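Annexin B22 (Schistosoma mansoni, PDB 4MDU) binds acidic phospholipid membranes in a calcium-dependent manner, aggregates liposomes when calcium is present, and takes part in worm reproduction and host-parasite interaction. Local coordinates at residues B[31-36]-B[64-69]; B[217-222]-B[257-262]; B[148-153]-B[164-169]; B[14-19]-B[243-248]. All coordinates share one frame; numbering follows the deposited sequence.

Interaction 1 (B[31-36]-B[64-69]); sequences KPTTGF and ARRTNY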
loop_
_atom_site.group_PDB
_atom_site.type_symbol
_atom_site.label_atom_id
_atom_site.label_comp_id
_atom_site.label_asym_id
_atom_site.label_seq_id
_atom_site.Cartn_x
_atom_site.Cartn_y
_atom_site.Cartn_z
ATOM N N LYS B 31 23.679 -17.990 15.411
ATOM C CA LYS B 31 24.708 -18.650 14.622
ATOM C C LYS B 31 24.667 -20.130 14.962
ATOM O O LYS B 31 24.347 -20.488 16.096
ATOM C CB LYS B 31 26.094 -18.107 14.996
ATOM C CG LYS B 31 26.404 -16.700 14.491
ATOM C CD LYS B 31 27.529 -16.056 15.315
ATOM C CE LYS B 31 28.855 -16.031 14.573
ATOM N NZ LYS B 31 28.885 -14.997 13.493
ATOM N N PRO B 32 25.022 -20.993 13.996
ATOM C CA PRO B 32 25.146 -22.421 14.294
ATOM C C PRO B 32 26.014 -22.635 15.525
ATOM O O PRO B 32 27.085 -22.036 15.654
ATOM C CB PRO B 32 25.831 -22.992 13.043
ATOM C CG PRO B 32 26.386 -21.794 12.316
ATOM C CD PRO B 32 25.433 -20.681 12.621
ATOM N N THR B 33 25.527 -23.480 16.426
ATOM C CA THR B 33 26.193 -23.779 17.683
ATOM C C THR B 33 27.222 -24.882 17.459
ATOM O O THR B 33 26.868 -26.013 17.134
ATOM C CB THR B 33 25.163 -24.240 18.742
ATOM O OG1 THR B 33 23.955 -23.470 18.617
ATOM C CG2 THR B 33 25.723 -24.087 20.153
ATOM N N THR B 34 28.495 -24.552 17.622
ATOM C CA THR B 34 29.560 -25.510 17.321
ATOM C C THR B 34 29.505 -26.759 18.230
ATOM O O THR B 34 29.909 -27.851 17.828
ATOM C CB THR B 34 30.961 -24.804 17.244
ATOM O OG1 THR B 34 31.966 -25.567 17.930
ATOM C CG2 THR B 34 30.873 -23.395 17.829
ATOM N N GLY B 35 28.958 -26.610 19.431
ATOM C CA GLY B 35 28.715 -27.764 20.281
ATOM C C GLY B 35 27.328 -28.390 20.150
ATOM O O GLY B 35 26.864 -29.078 21.068
ATOM N N PHE B 36 26.672 -28.175 19.007
ATOM C CA PHE B 36 25.266 -28.561 18.829
ATOM C C PHE B 36 24.967 -30.056 18.979
ATOM O O PHE B 36 25.472 -30.881 18.225
ATOM C CB PHE B 36 24.719 -28.066 17.483
ATOM C CG PHE B 36 23.323 -28.545 17.188
ATOM C CD1 PHE B 36 22.268 -28.198 18.018
ATOM C CD2 PHE B 36 23.064 -29.348 16.082
ATOM C CE1 PHE B 36 20.981 -28.642 17.751
ATOM C CE2 PHE B 36 21.784 -29.788 15.809
ATOM C CZ PHE B 36 20.738 -29.435 16.647
ATOM N N ALA B 64 14.418 -20.836 20.333
ATOM C CA ALA B 64 14.688 -19.466 19.887
ATOM C C ALA B 64 16.181 -19.093 19.940
ATOM O O ALA B 64 16.556 -17.935 19.696
ATOM C CB ALA B 64 13.858 -18.467 20.691
ATOM N N ARG B 65 17.024 -20.062 20.284
ATOM C CA ARG B 65 18.478 -19.881 20.197
ATOM C C ARG B 65 19.174 -20.859 19.231
ATOM O O ARG B 65 20.377 -21.073 19.328
ATOM C CB ARG B 65 19.121 -19.973 21.579
ATOM C CG ARG B 65 18.702 -18.852 22.561
ATOM C CD ARG B 65 18.886 -17.452 21.951
ATOM N NE ARG B 65 20.225 -17.261 21.409
ATOM C CZ ARG B 65 20.529 -16.400 20.441
ATOM N NH1 ARG B 65 19.587 -15.625 19.909
ATOM N NH2 ARG B 65 21.781 -16.312 20.001
ATOM N N ARG B 66 18.423 -21.438 18.301
ATOM C CA ARG B 66 18.989 -22.354 17.296
ATOM C C ARG B 66 18.595 -21.915 15.886
ATOM O O ARG B 66 17.548 -21.305 15.699
ATOM C CB ARG B 66 18.490 -23.787 17.530
ATOM C CG ARG B 66 18.740 -24.350 18.942
ATOM C CD ARG B 66 20.202 -24.795 19.165
ATOM N NE ARG B 66 20.343 -25.458 20.463
ATOM C CZ ARG B 66 20.625 -24.822 21.601
ATOM N NH1 ARG B 66 20.833 -23.506 21.586
ATOM N NH2 ARG B 66 20.706 -25.493 22.750
ATOM N N THR B 67 19.419 -22.233 14.886
ATOM C CA THR B 67 19.053 -21.916 13.517
ATOM C C THR B 67 17.964 -22.880 13.081
ATOM O O THR B 67 17.712 -23.899 13.743
ATOM C CB THR B 67 20.219 -22.124 12.566
ATOM O OG1 THR B 67 20.484 -23.527 12.475
ATOM C CG2 THR B 67 21.459 -21.413 13.063
ATOM N N ASN B 68 17.317 -22.554 11.969
ATOM C CA ASN B 68 16.321 -23.433 11.370
ATOM C C ASN B 68 16.854 -24.863 11.160
ATOM O O ASN B 68 16.209 -25.836 11.537
ATOM C CB ASN B 68 15.828 -22.850 10.047
ATOM C CG ASN B 68 14.881 -23.788 9.316
ATOM O OD1 ASN B 68 13.724 -23.927 9.698
ATOM N ND2 ASN B 68 15.367 -24.420 8.249
ATOM N N TYR B 69 18.040 -24.984 10.575
ATOM C CA TYR B 69 18.660 -26.292 10.427
ATOM C C TYR B 69 18.753 -27.060 11.759
ATOM O O TYR B 69 18.348 -28.224 11.854
ATOM C CB TYR B 69 20.033 -26.202 9.750
ATOM C CG TYR B 69 20.623 -27.580 9.512
ATOM C CD1 TYR B 69 20.325 -28.298 8.356
ATOM C CD2 TYR B 69 21.435 -28.178 10.461
ATOM C CE1 TYR B 69 20.839 -29.560 8.148
ATOM C CE2 TYR B 69 21.950 -29.445 10.266
ATOM C CZ TYR B 69 21.653 -30.128 9.110
ATOM O OH TYR B 69 22.179 -31.385 8.919
#

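Interaction 2 (B[217-222]-B[257-262]); sequences ADAKDL and FKMYGK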
loop_
_atom_site.group_PDB
_atom_site.type_symbol
_atom_site.label_atom_id
_atom_site.label_comp_id
_atom_site.label_asym_id
_atom_site.label_seq_id
_atom_site.Cartn_x
_atom_site.Cartn_y
_atom_site.Cartn_z
ATOM N N ALA B 217 26.109 -0.978 -18.771
ATOM C CA ALA B 217 25.061 -1.275 -19.736
ATOM C C ALA B 217 23.689 -1.285 -19.064
ATOM O O ALA B 217 22.704 -0.788 -19.619
ATOM C CB ALA B 217 25.333 -2.608 -20.407
ATOM N N ASP B 218 23.613 -1.853 -17.869
ATOM C CA ASP B 218 22.345 -1.830 -17.159
ATOM C C ASP B 218 21.989 -0.399 -16.825
ATOM O O ASP B 218 20.857 0.020 -17.030
ATOM C CB ASP B 218 22.373 -2.699 -15.909
ATOM C CG ASP B 218 22.220 -4.165 -16.235
ATOM O OD1 ASP B 218 21.679 -4.477 -17.317
ATOM O OD2 ASP B 218 22.646 -5.000 -15.415
ATOM N N ALA B 219 22.968 0.359 -16.349
ATOM C CA ALA B 219 22.709 1.743 -15.978
ATOM C C ALA B 219 22.087 2.504 -17.143
ATOM O O ALA B 219 21.181 3.318 -16.945
ATOM C CB ALA B 219 23.986 2.431 -15.499
ATOM N N LYS B 220 22.559 2.229 -18.357
ATOM C CA LYS B 220 22.047 2.919 -19.535
ATOM C C LYS B 220 20.617 2.496 -19.875
ATOM O O LYS B 220 19.774 3.340 -20.187
ATOM C CB LYS B 220 22.990 2.728 -20.723
ATOM C CG LYS B 220 24.429 3.087 -20.376
ATOM C CD LYS B 220 25.364 3.037 -21.567
ATOM C CE LYS B 220 26.785 3.368 -21.130
ATOM N NZ LYS B 220 27.665 3.679 -22.283
ATOM N N ASP B 221 20.330 1.201 -19.795
ATOM C CA ASP B 221 18.963 0.730 -20.022
ATOM C C ASP B 221 17.995 1.311 -18.996
ATOM O O ASP B 221 16.849 1.637 -19.312
ATOM C CB ASP B 221 18.901 -0.792 -19.995
ATOM C CG ASP B 221 19.224 -1.400 -21.335
ATOM O OD1 ASP B 221 18.992 -0.724 -22.361
ATOM O OD2 ASP B 221 19.703 -2.551 -21.366
ATOM N N LEU B 222 18.464 1.443 -17.765
ATOM C CA LEU B 222 17.633 1.971 -16.709
ATOM C C LEU B 222 17.264 3.415 -17.003
ATOM O O LEU B 222 16.116 3.821 -16.795
ATOM C CB LEU B 222 18.347 1.849 -15.365
ATOM C CG LEU B 222 18.336 0.441 -14.765
ATOM C CD1 LEU B 222 19.376 0.293 -13.664
ATOM C CD2 LEU B 222 16.932 0.114 -14.250
ATOM N N PHE B 257 24.668 6.638 -10.584
ATOM C CA PHE B 257 24.727 7.986 -10.039
ATOM C C PHE B 257 25.866 8.819 -10.621
ATOM O O PHE B 257 25.692 10.007 -10.896
ATOM C CB PHE B 257 24.799 7.982 -8.510
ATOM C CG PHE B 257 24.973 9.356 -7.919
ATOM C CD1 PHE B 257 23.899 10.227 -7.837
ATOM C CD2 PHE B 257 26.218 9.786 -7.482
ATOM C CE1 PHE B 257 24.058 11.498 -7.313
ATOM C CE2 PHE B 257 26.384 11.051 -6.959
ATOM C CZ PHE B 257 25.300 11.909 -6.872
ATOM N N LYS B 258 27.032 8.208 -10.811
ATOM C CA LYS B 258 28.148 8.946 -11.389
ATOM C C LYS B 258 27.793 9.450 -12.788
ATOM O O LYS B 258 28.162 10.559 -13.170
ATOM C CB LYS B 258 29.410 8.087 -11.416
ATOM C CG LYS B 258 29.807 7.557 -10.044
ATOM C CD LYS B 258 31.199 6.937 -10.072
ATOM C CE LYS B 258 31.650 6.476 -8.684
ATOM N NZ LYS B 258 33.071 5.993 -8.678
ATOM N N MET B 259 27.049 8.641 -13.535
ATOM C CA MET B 259 26.658 8.995 -14.898
ATOM C C MET B 259 25.541 10.037 -14.994
ATOM O O MET B 259 25.597 10.935 -15.831
ATOM C CB MET B 259 26.250 7.742 -15.680
ATOM C CG MET B 259 27.392 6.774 -15.949
ATOM S SD MET B 259 26.814 5.171 -16.538
ATOM C CE MET B 259 25.913 5.639 -18.008
ATOM N N TYR B 260 24.520 9.928 -14.157
ATOM C CA TYR B 260 23.348 10.776 -14.357
ATOM C C TYR B 260 23.066 11.791 -13.244
ATOM O O TYR B 260 22.153 12.608 -13.364
ATOM C CB TYR B 260 22.117 9.911 -14.643
ATOM C CG TYR B 260 22.356 8.919 -15.760
ATOM C CD1 TYR B 260 22.468 9.345 -17.075
ATOM C CD2 TYR B 260 22.488 7.566 -15.497
ATOM C CE1 TYR B 260 22.694 8.455 -18.098
ATOM C CE2 TYR B 260 22.713 6.668 -16.514
ATOM C CZ TYR B 260 22.817 7.120 -17.817
ATOM O OH TYR B 260 23.043 6.231 -18.840
ATOM N N GLY B 261 23.847 11.739 -12.170
ATOM C CA GLY B 261 23.683 12.668 -11.061
ATOM C C GLY B 261 22.354 12.569 -10.332
ATOM O O GLY B 261 21.882 13.539 -9.742
ATOM N N LYS B 262 21.753 11.389 -10.370
ATOM C CA LYS B 262 20.506 11.117 -9.667
ATOM C C LYS B 262 20.597 9.665 -9.186
ATOM O O LYS B 262 21.033 8.795 -9.945
ATOM C CB LYS B 262 19.323 11.334 -10.624
ATOM C CG LYS B 262 17.939 10.997 -10.066
ATOM C CD LYS B 262 16.838 11.612 -10.938
ATOM C CE LYS B 262 15.442 11.177 -10.487
ATOM N NZ LYS B 262 14.359 12.088 -10.980
#

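Interaction 3 (B[148-153]-B[164-169]); sequences DAYKQV and RSLVTD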
loop_
_atom_site.group_PDB
_atom_site.type_symbol
_atom_site.label_atom_id
_atom_site.label_comp_id
_atom_site.label_asym_id
_atom_site.label_seq_id
_atom_site.Cartn_x
_atom_site.Cartn_y
_atom_site.Cartn_z
ATOM N N ASP B 148 7.987 -25.553 -3.611
ATOM C CA ASP B 148 7.693 -26.950 -3.344
ATOM C C ASP B 148 6.853 -27.064 -2.102
ATOM O O ASP B 148 5.856 -27.779 -2.076
ATOM C CB ASP B 148 8.967 -27.767 -3.185
ATOM C CG ASP B 148 9.650 -28.033 -4.516
ATOM O OD1 ASP B 148 8.992 -27.837 -5.571
ATOM O OD2 ASP B 148 10.837 -28.435 -4.501
ATOM N N ALA B 149 7.268 -26.349 -1.066
ATOM C CA ALA B 149 6.600 -26.439 0.215
ATOM C C ALA B 149 5.151 -25.983 0.052
ATOM O O ALA B 149 4.243 -26.530 0.675
ATOM C CB ALA B 149 7.331 -25.597 1.238
ATOM N N TYR B 150 4.942 -24.984 -0.803
ATOM C CA TYR B 150 3.600 -24.484 -1.071
ATOM C C TYR B 150 2.690 -25.605 -1.546
ATOM O O TYR B 150 1.581 -25.766 -1.034
ATOM C CB TYR B 150 3.626 -23.378 -2.118
ATOM C CG TYR B 150 2.358 -22.553 -2.182
ATOM C CD1 TYR B 150 1.306 -22.914 -3.025
ATOM C CD2 TYR B 150 2.215 -21.397 -1.406
ATOM C CE1 TYR B 150 0.145 -22.155 -3.095
ATOM C CE2 TYR B 150 1.053 -20.632 -1.461
ATOM C CZ TYR B 150 0.027 -21.014 -2.303
ATOM O OH TYR B 150 -1.106 -20.240 -2.366
ATOM N N LYS B 151 3.161 -26.370 -2.534
ATOM C CA LYS B 151 2.395 -27.514 -3.032
ATOM C C LYS B 151 2.029 -28.457 -1.882
ATOM O O LYS B 151 0.952 -29.045 -1.872
ATOM C CB LYS B 151 3.132 -28.244 -4.174
ATOM C CG LYS B 151 3.211 -27.415 -5.464
ATOM C CD LYS B 151 3.891 -28.160 -6.610
ATOM C CE LYS B 151 3.037 -29.321 -7.101
ATOM N NZ LYS B 151 1.693 -28.877 -7.579
ATOM N N GLN B 152 2.919 -28.566 -0.903
ATOM C CA GLN B 152 2.659 -29.380 0.276
ATOM C C GLN B 152 1.662 -28.722 1.240
ATOM O O GLN B 152 0.985 -29.409 2.010
ATOM C CB GLN B 152 3.965 -29.713 1.000
ATOM C CG GLN B 152 3.789 -30.690 2.161
ATOM C CD GLN B 152 3.090 -31.973 1.737
ATOM O OE1 GLN B 152 3.151 -32.377 0.573
ATOM N NE2 GLN B 152 2.406 -32.607 2.674
ATOM N N VAL B 153 1.580 -27.395 1.215
ATOM C CA VAL B 153 0.589 -26.706 2.031
ATOM C C VAL B 153 -0.792 -26.939 1.420
ATOM O O VAL B 153 -1.773 -27.138 2.136
ATOM C CB VAL B 153 0.863 -25.193 2.128
ATOM C CG1 VAL B 153 -0.382 -24.456 2.613
ATOM C CG2 VAL B 153 2.059 -24.911 3.045
ATOM N N ARG B 164 -2.126 -27.819 -8.928
ATOM C CA ARG B 164 -2.188 -26.433 -8.472
ATOM C C ARG B 164 -0.895 -26.083 -7.738
ATOM O O ARG B 164 -0.370 -26.905 -6.982
ATOM C CB ARG B 164 -3.390 -26.246 -7.551
ATOM C CG ARG B 164 -3.539 -24.864 -6.950
ATOM C CD ARG B 164 -4.970 -24.628 -6.479
ATOM N NE ARG B 164 -5.073 -23.488 -5.573
ATOM C CZ ARG B 164 -5.456 -23.580 -4.303
ATOM N NH1 ARG B 164 -5.780 -24.764 -3.791
ATOM N NH2 ARG B 164 -5.518 -22.492 -3.540
ATOM N N SER B 165 -0.381 -24.874 -7.964
ATOM C CA SER B 165 0.902 -24.473 -7.393
ATOM C C SER B 165 0.928 -23.012 -6.930
ATOM O O SER B 165 -0.052 -22.277 -7.080
ATOM C CB SER B 165 1.996 -24.653 -8.433
ATOM O OG SER B 165 2.049 -23.496 -9.246
ATOM N N LEU B 166 2.070 -22.587 -6.394
ATOM C CA LEU B 166 2.244 -21.199 -5.976
ATOM C C LEU B 166 1.912 -20.245 -7.117
ATOM O O LEU B 166 1.162 -19.298 -6.934
ATOM C CB LEU B 166 3.665 -20.947 -5.442
ATOM C CG LEU B 166 4.028 -19.510 -5.023
ATOM C CD1 LEU B 166 3.123 -19.006 -3.885
ATOM C CD2 LEU B 166 5.489 -19.400 -4.609
ATOM N N VAL B 167 2.471 -20.481 -8.300
ATOM C CA VAL B 167 2.203 -19.577 -9.421
ATOM C C VAL B 167 0.736 -19.579 -9.857
ATOM O O VAL B 167 0.189 -18.543 -10.243
ATOM C CB VAL B 167 3.112 -19.858 -10.646
ATOM C CG1 VAL B 167 2.754 -18.919 -11.771
ATOM C CG2 VAL B 167 4.573 -19.676 -10.279
ATOM N N THR B 168 0.100 -20.743 -9.781
ATOM C CA THR B 168 -1.332 -20.835 -10.060
ATOM C C THR B 168 -2.114 -19.817 -9.247
ATOM O O THR B 168 -3.066 -19.207 -9.734
ATOM C CB THR B 168 -1.917 -22.207 -9.681
ATOM O OG1 THR B 168 -0.976 -23.248 -9.957
ATOM C CG2 THR B 168 -3.201 -22.450 -10.442
ATOM N N ASP B 169 -1.719 -19.656 -7.992
ATOM C CA ASP B 169 -2.468 -18.816 -7.065
ATOM C C ASP B 169 -2.175 -17.327 -7.239
ATOM O O ASP B 169 -3.011 -16.465 -6.921
ATOM C CB ASP B 169 -2.193 -19.259 -5.631
ATOM C CG ASP B 169 -2.950 -20.519 -5.270
ATOM O OD1 ASP B 169 -3.809 -20.931 -6.072
ATOM O OD2 ASP B 169 -2.708 -21.086 -4.186
#

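Interaction 4 (B[14-19]-B[243-248]); sequences SLIHSF and NRTPYQ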
loop_
_atom_site.group_PDB
_atom_site.type_symbol
_atom_site.label_atom_id
_atom_site.label_comp_id
_atom_site.label_asym_id
_atom_site.label_seq_id
_atom_site.Cartn_x
_atom_site.Cartn_y
_atom_site.Cartn_z
ATOM N N SER B 14 20.993 -19.088 1.946
ATOM C CA SER B 14 22.006 -19.024 0.906
ATOM C C SER B 14 23.041 -17.940 1.217
ATOM O O SER B 14 22.675 -16.855 1.666
ATOM C CB SER B 14 21.349 -18.757 -0.444
ATOM O OG SER B 14 22.170 -17.881 -1.199
ATOM N N LEU B 15 24.319 -18.220 0.949
ATOM C CA LEU B 15 25.400 -17.269 1.242
ATOM C C LEU B 15 25.278 -15.961 0.473
ATOM O O LEU B 15 25.912 -14.956 0.814
ATOM C CB LEU B 15 26.772 -17.881 0.968
ATOM C CG LEU B 15 27.669 -17.980 2.196
ATOM C CD1 LEU B 15 27.085 -19.022 3.144
ATOM C CD2 LEU B 15 29.085 -18.353 1.783
ATOM N N ILE B 16 24.464 -15.967 -0.571
ATOM C CA ILE B 16 24.269 -14.757 -1.339
ATOM C C ILE B 16 23.710 -13.601 -0.479
ATOM O O ILE B 16 23.909 -12.429 -0.811
ATOM C CB ILE B 16 23.367 -15.023 -2.541
ATOM C CG1 ILE B 16 23.600 -13.961 -3.611
ATOM C CG2 ILE B 16 21.912 -15.081 -2.102
ATOM C CD1 ILE B 16 23.389 -14.474 -5.011
ATOM N N HIS B 17 23.040 -13.929 0.627
ATOM C CA HIS B 17 22.527 -12.903 1.568
ATOM C C HIS B 17 23.549 -12.464 2.618
ATOM O O HIS B 17 23.280 -11.565 3.414
ATOM C CB HIS B 17 21.293 -13.403 2.335
ATOM C CG HIS B 17 20.203 -13.940 1.462
ATOM N ND1 HIS B 17 19.376 -13.127 0.717
ATOM C CD2 HIS B 17 19.789 -15.210 1.235
ATOM C CE1 HIS B 17 18.503 -13.873 0.066
ATOM N NE2 HIS B 17 18.737 -15.143 0.355
ATOM N N SER B 18 24.714 -13.099 2.616
ATOM C CA SER B 18 25.588 -13.089 3.776
ATOM C C SER B 18 26.531 -11.908 3.879
ATOM O O SER B 18 27.058 -11.637 4.954
ATOM C CB SER B 18 26.403 -14.377 3.812
ATOM O OG SER B 18 25.698 -15.399 4.481
ATOM N N PHE B 19 26.754 -11.209 2.778
ATOM C CA PHE B 19 27.708 -10.105 2.794
ATOM C C PHE B 19 27.050 -8.794 2.396
ATOM O O PHE B 19 26.184 -8.767 1.515
ATOM C CB PHE B 19 28.869 -10.412 1.851
ATOM C CG PHE B 19 29.567 -11.695 2.160
ATOM C CD1 PHE B 19 30.631 -11.722 3.048
ATOM C CD2 PHE B 19 29.167 -12.876 1.568
ATOM C CE1 PHE B 19 31.287 -12.910 3.336
ATOM C CE2 PHE B 19 29.820 -14.071 1.852
ATOM C CZ PHE B 19 30.881 -14.083 2.738
ATOM N N ASN B 243 16.705 -9.198 -11.231
ATOM C CA ASN B 243 17.660 -10.278 -11.481
ATOM C C ASN B 243 19.085 -10.096 -11.000
ATOM O O ASN B 243 19.750 -11.081 -10.712
ATOM C CB ASN B 243 17.671 -10.667 -12.973
ATOM C CG ASN B 243 16.351 -11.249 -13.417
ATOM O OD1 ASN B 243 15.863 -12.221 -12.840
ATOM N ND2 ASN B 243 15.738 -10.626 -14.416
ATOM N N ARG B 244 19.589 -8.864 -10.942
ATOM C CA ARG B 244 21.002 -8.709 -10.597
ATOM C C ARG B 244 21.216 -9.143 -9.162
ATOM O O ARG B 244 20.328 -8.989 -8.342
ATOM C CB ARG B 244 21.472 -7.268 -10.787
ATOM C CG ARG B 244 21.373 -6.772 -12.212
ATOM C CD ARG B 244 22.081 -7.726 -13.220
ATOM N NE ARG B 244 21.818 -7.269 -14.581
ATOM C CZ ARG B 244 21.337 -8.020 -15.564
ATOM N NH1 ARG B 244 21.085 -9.306 -15.364
ATOM N NH2 ARG B 244 21.125 -7.477 -16.759
ATOM N N THR B 245 22.388 -9.686 -8.857
ATOM C CA THR B 245 22.675 -10.067 -7.495
ATOM C C THR B 245 22.769 -8.804 -6.630
ATOM O O THR B 245 22.966 -7.696 -7.142
ATOM C CB THR B 245 23.988 -10.831 -7.407
ATOM O OG1 THR B 245 25.071 -9.907 -7.543
ATOM C CG2 THR B 245 24.060 -11.911 -8.506
ATOM N N PRO B 246 22.633 -8.958 -5.308
ATOM C CA PRO B 246 22.691 -7.733 -4.509
ATOM C C PRO B 246 23.995 -6.975 -4.767
ATOM O O PRO B 246 23.981 -5.750 -4.855
ATOM C CB PRO B 246 22.617 -8.254 -3.067
ATOM C CG PRO B 246 21.922 -9.585 -3.196
ATOM C CD PRO B 246 22.462 -10.159 -4.472
ATOM N N TYR B 247 25.094 -7.697 -4.936
ATOM C CA TYR B 247 26.395 -7.060 -5.180
ATOM C C TYR B 247 26.428 -6.268 -6.491
ATOM O O TYR B 247 26.838 -5.096 -6.511
ATOM C CB TYR B 247 27.515 -8.096 -5.084
ATOM C CG TYR B 247 27.294 -9.022 -3.906
ATOM C CD1 TYR B 247 27.624 -8.622 -2.617
ATOM C CD2 TYR B 247 26.712 -10.272 -4.075
ATOM C CE1 TYR B 247 27.393 -9.447 -1.527
ATOM C CE2 TYR B 247 26.481 -11.103 -2.997
ATOM C CZ TYR B 247 26.822 -10.679 -1.720
ATOM O OH TYR B 247 26.595 -11.492 -0.637
ATOM N N GLN B 248 25.954 -6.896 -7.570
ATOM C CA GLN B 248 25.846 -6.238 -8.878
ATOM C C GLN B 248 24.934 -5.005 -8.852
ATOM O O GLN B 248 25.239 -4.001 -9.505
ATOM C CB GLN B 248 25.344 -7.237 -9.934
ATOM C CG GLN B 248 25.283 -6.684 -11.357
ATOM C CD GLN B 248 26.655 -6.328 -11.909
ATOM O OE1 GLN B 248 27.670 -6.896 -11.505
ATOM N NE2 GLN B 248 26.690 -5.365 -12.817
#

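Interaction 1 (B[31-36]-B[64-69])
The side chains of Phe-36 and Arg-66 meet where the loop that leads into helix 38-48 folds back over the turn before helix 68-82. Contact is made by the aliphatic part of the arginine: its CD lies 4.1 Å from CD1 of the Phe-36 ring, and the planes of ring and guanidinium stand 78° apart, far from a flat stack. Phe-36 reaches over because its CG is anti to the backbone N (chi1 174°). The Arg-66 chain bends just beyond CG, which turns CD toward the loop and lets the long chain serve two purposes, with methylenes against an aromatic ring and a charged end that forms a salt bridge with Asp-41. Its NH1 adds a weak, 3.4 Å hydrogen bond to Arg-65 O. Thr-33, a poorly ordered residue, makes a loose contact with the same CD, its OG1 4.0 Å away. The loop itself is shaped by a type I turn from Thr-33 to Phe-36, closed by the bond from Phe-36 N to Thr-33 O. In the all-helical annexin fold, this contact lays the N-terminal extension along the first repeat, across the start of one of its helices. There Thr-67 has two roles. As N-cap residue it points OG1 into the helix start (chi1 69°), which leaves the methyl CG2 facing the loop, 3.7 Å from Pro-32 N and 4.1 Å from Pro-32 CD. Proline suits this place, since it brings no amide hydrogen to a methyl group. Glu-70 joins the two sides by accepting from the backbone N of both Thr-33 and Thr-67.

Interaction 2 (B[217-222]-B[257-262])
Apolar contacts come first, made by Met-259 on the end of helix 246-260 against helix 212-224. Its SD rests 4.1 Å from the CB of Ala-219, where a small side chain lets the helices approach to 8.3 Å between the CA atoms of these two residues. The thioether then bends at chi3 (58°), carrying CE to the flank of Lys-220, 3.8 Å from its CG. The two chains cross at about a right angle, and the Met-259 methyl touches the extended lysine at CG and CE, short of NZ.

Contacts of mixed polarity belong to Tyr-260. The phenol end lies over the helix backbone: OH is 3.5 Å from Lys-220 CA and 3.8 Å from Lys-220 CG, while CE2 approaches Ala-219 O at 3.7 Å. These are van der Waals approaches. One face of the ring is covered by CB of Met-259, and the ring also stacks with Tyr-223.

Both helices belong to the third annexin repeat, a right-handed superhelical bundle of helices. The chemistry is that of a partly buried helix-helix seam: van der Waals contact of Ala-219, Met-259, the Tyr-260 ring and the methylenes of Lys-220 holds it, and a lysine suits its rim because the hydrocarbon part of the chain can lie along the seam with the ammonium group beyond.

Interaction 3 (B[148-153]-B[164-169])
Tyr-150 of helix 140-156 loses the most surface here, its ring lying against the first turn of helix 166-169. Leu-166 covers one face: CD1 stands 3.8 Å from the ring centroid and 21° off the normal, a CH-pi contact, and the two side chains cross at about a right angle. With CG anti to the backbone N (chi1 -164°), the tyrosine extends across to Asp-169, to whose OD2 its OH donates a hydrogen bond of 2.6 Å. The carboxylate oxygen lies in the ring plane at its edge and uses its anti lone pair. The other oxygen, OD1, receives Arg-164 NE at 2.9 Å on its syn lone pair, in a salt bridge nearly in the guanidinium plane. Each oxygen thus has its own donor, which fixes the rotation of the carboxylate and would be expected to stabilise its negative charge.

Within the second annexin repeat, this joins a long helix to the short helix that follows it through a connecting loop. The ring and Leu-166 both touch Met-121, a ligand of calcium site 3, so the contact borders that site and may help to set the residue's position.

Lys-151 works at the solvent side. Bends at chi3 (69°) and chi4 fold its chain back, and NZ donates a hydrogen bond of 2.9 Å to Arg-164 O, coming from above the carbonyl plane rather than along a lone pair. Its CG passes 4.2 Å from CB of Ser-165, the N-cap residue, whose backbone N donates to Thr-168 OG1 at 2.6 Å.

Interaction 4 (B[14-19]-B[243-248])
Tyr-247 reaches from the first turn of helix 246-260 into a short 3-10 turn round Ile-16 in the N-terminal extension. The contact is buried and ties that extension to the third annexin repeat, more than two hundred residues on. The phenol oxygen lies among backbone polar atoms, with Ile-16 O 2.9 Å from Tyr-247 OH; a tyrosine suits a place where an apolar ring must end beside carbonyl groups. Phe-19 approaches the same oxygen through CB, 3.5 Å from Tyr-247 OH, which lies in the plane of the phenylalanine ring at its edge. Ile-16 crosses the tyrosine at a slant, with CG1 4.1 Å from both CE2 of Tyr-247 and CD of Pro-246. That branch stands anti to the backbone N (chi1 -158°), while CG2 covers a face of the His-17 imidazole.

Further out, Ser-14 OG accepts from Ile-16 N, an ST turn that positions Ile-16, and Glu-142 holds the same segment by accepting from His-17 NE2 and Ser-14 N. Proline fits the first turn of a helix, where its missing N-H costs nothing. Thr-245 is the N-cap: its OG1 accepts from Gln-248 N at 3.1 Å, with a nearly straight N-H...O angle of 173°.

Interaction 4 is the buried one of the four, interactions 2 and 3 are partly buried, and interaction 1 lies at the surface. Interactions 1 and 4 both fasten the N-terminal extension, to the first and third repeats respectively, whereas interactions 2 and 3 each join helices within a single repeat. Helix 246-260 serves two contacts, its start in interaction 4 and its end in interaction 2, and the salt bridge Asp-218 to Arg-244 links these two directly. Clear hydrogen bonds across the contact are found in interaction 3 alone, next to a calcium-site residue, Met-121; the others rest largely on van der Waals contact, with a buried tyrosine hydroxyl close to backbone oxygen in interaction 4.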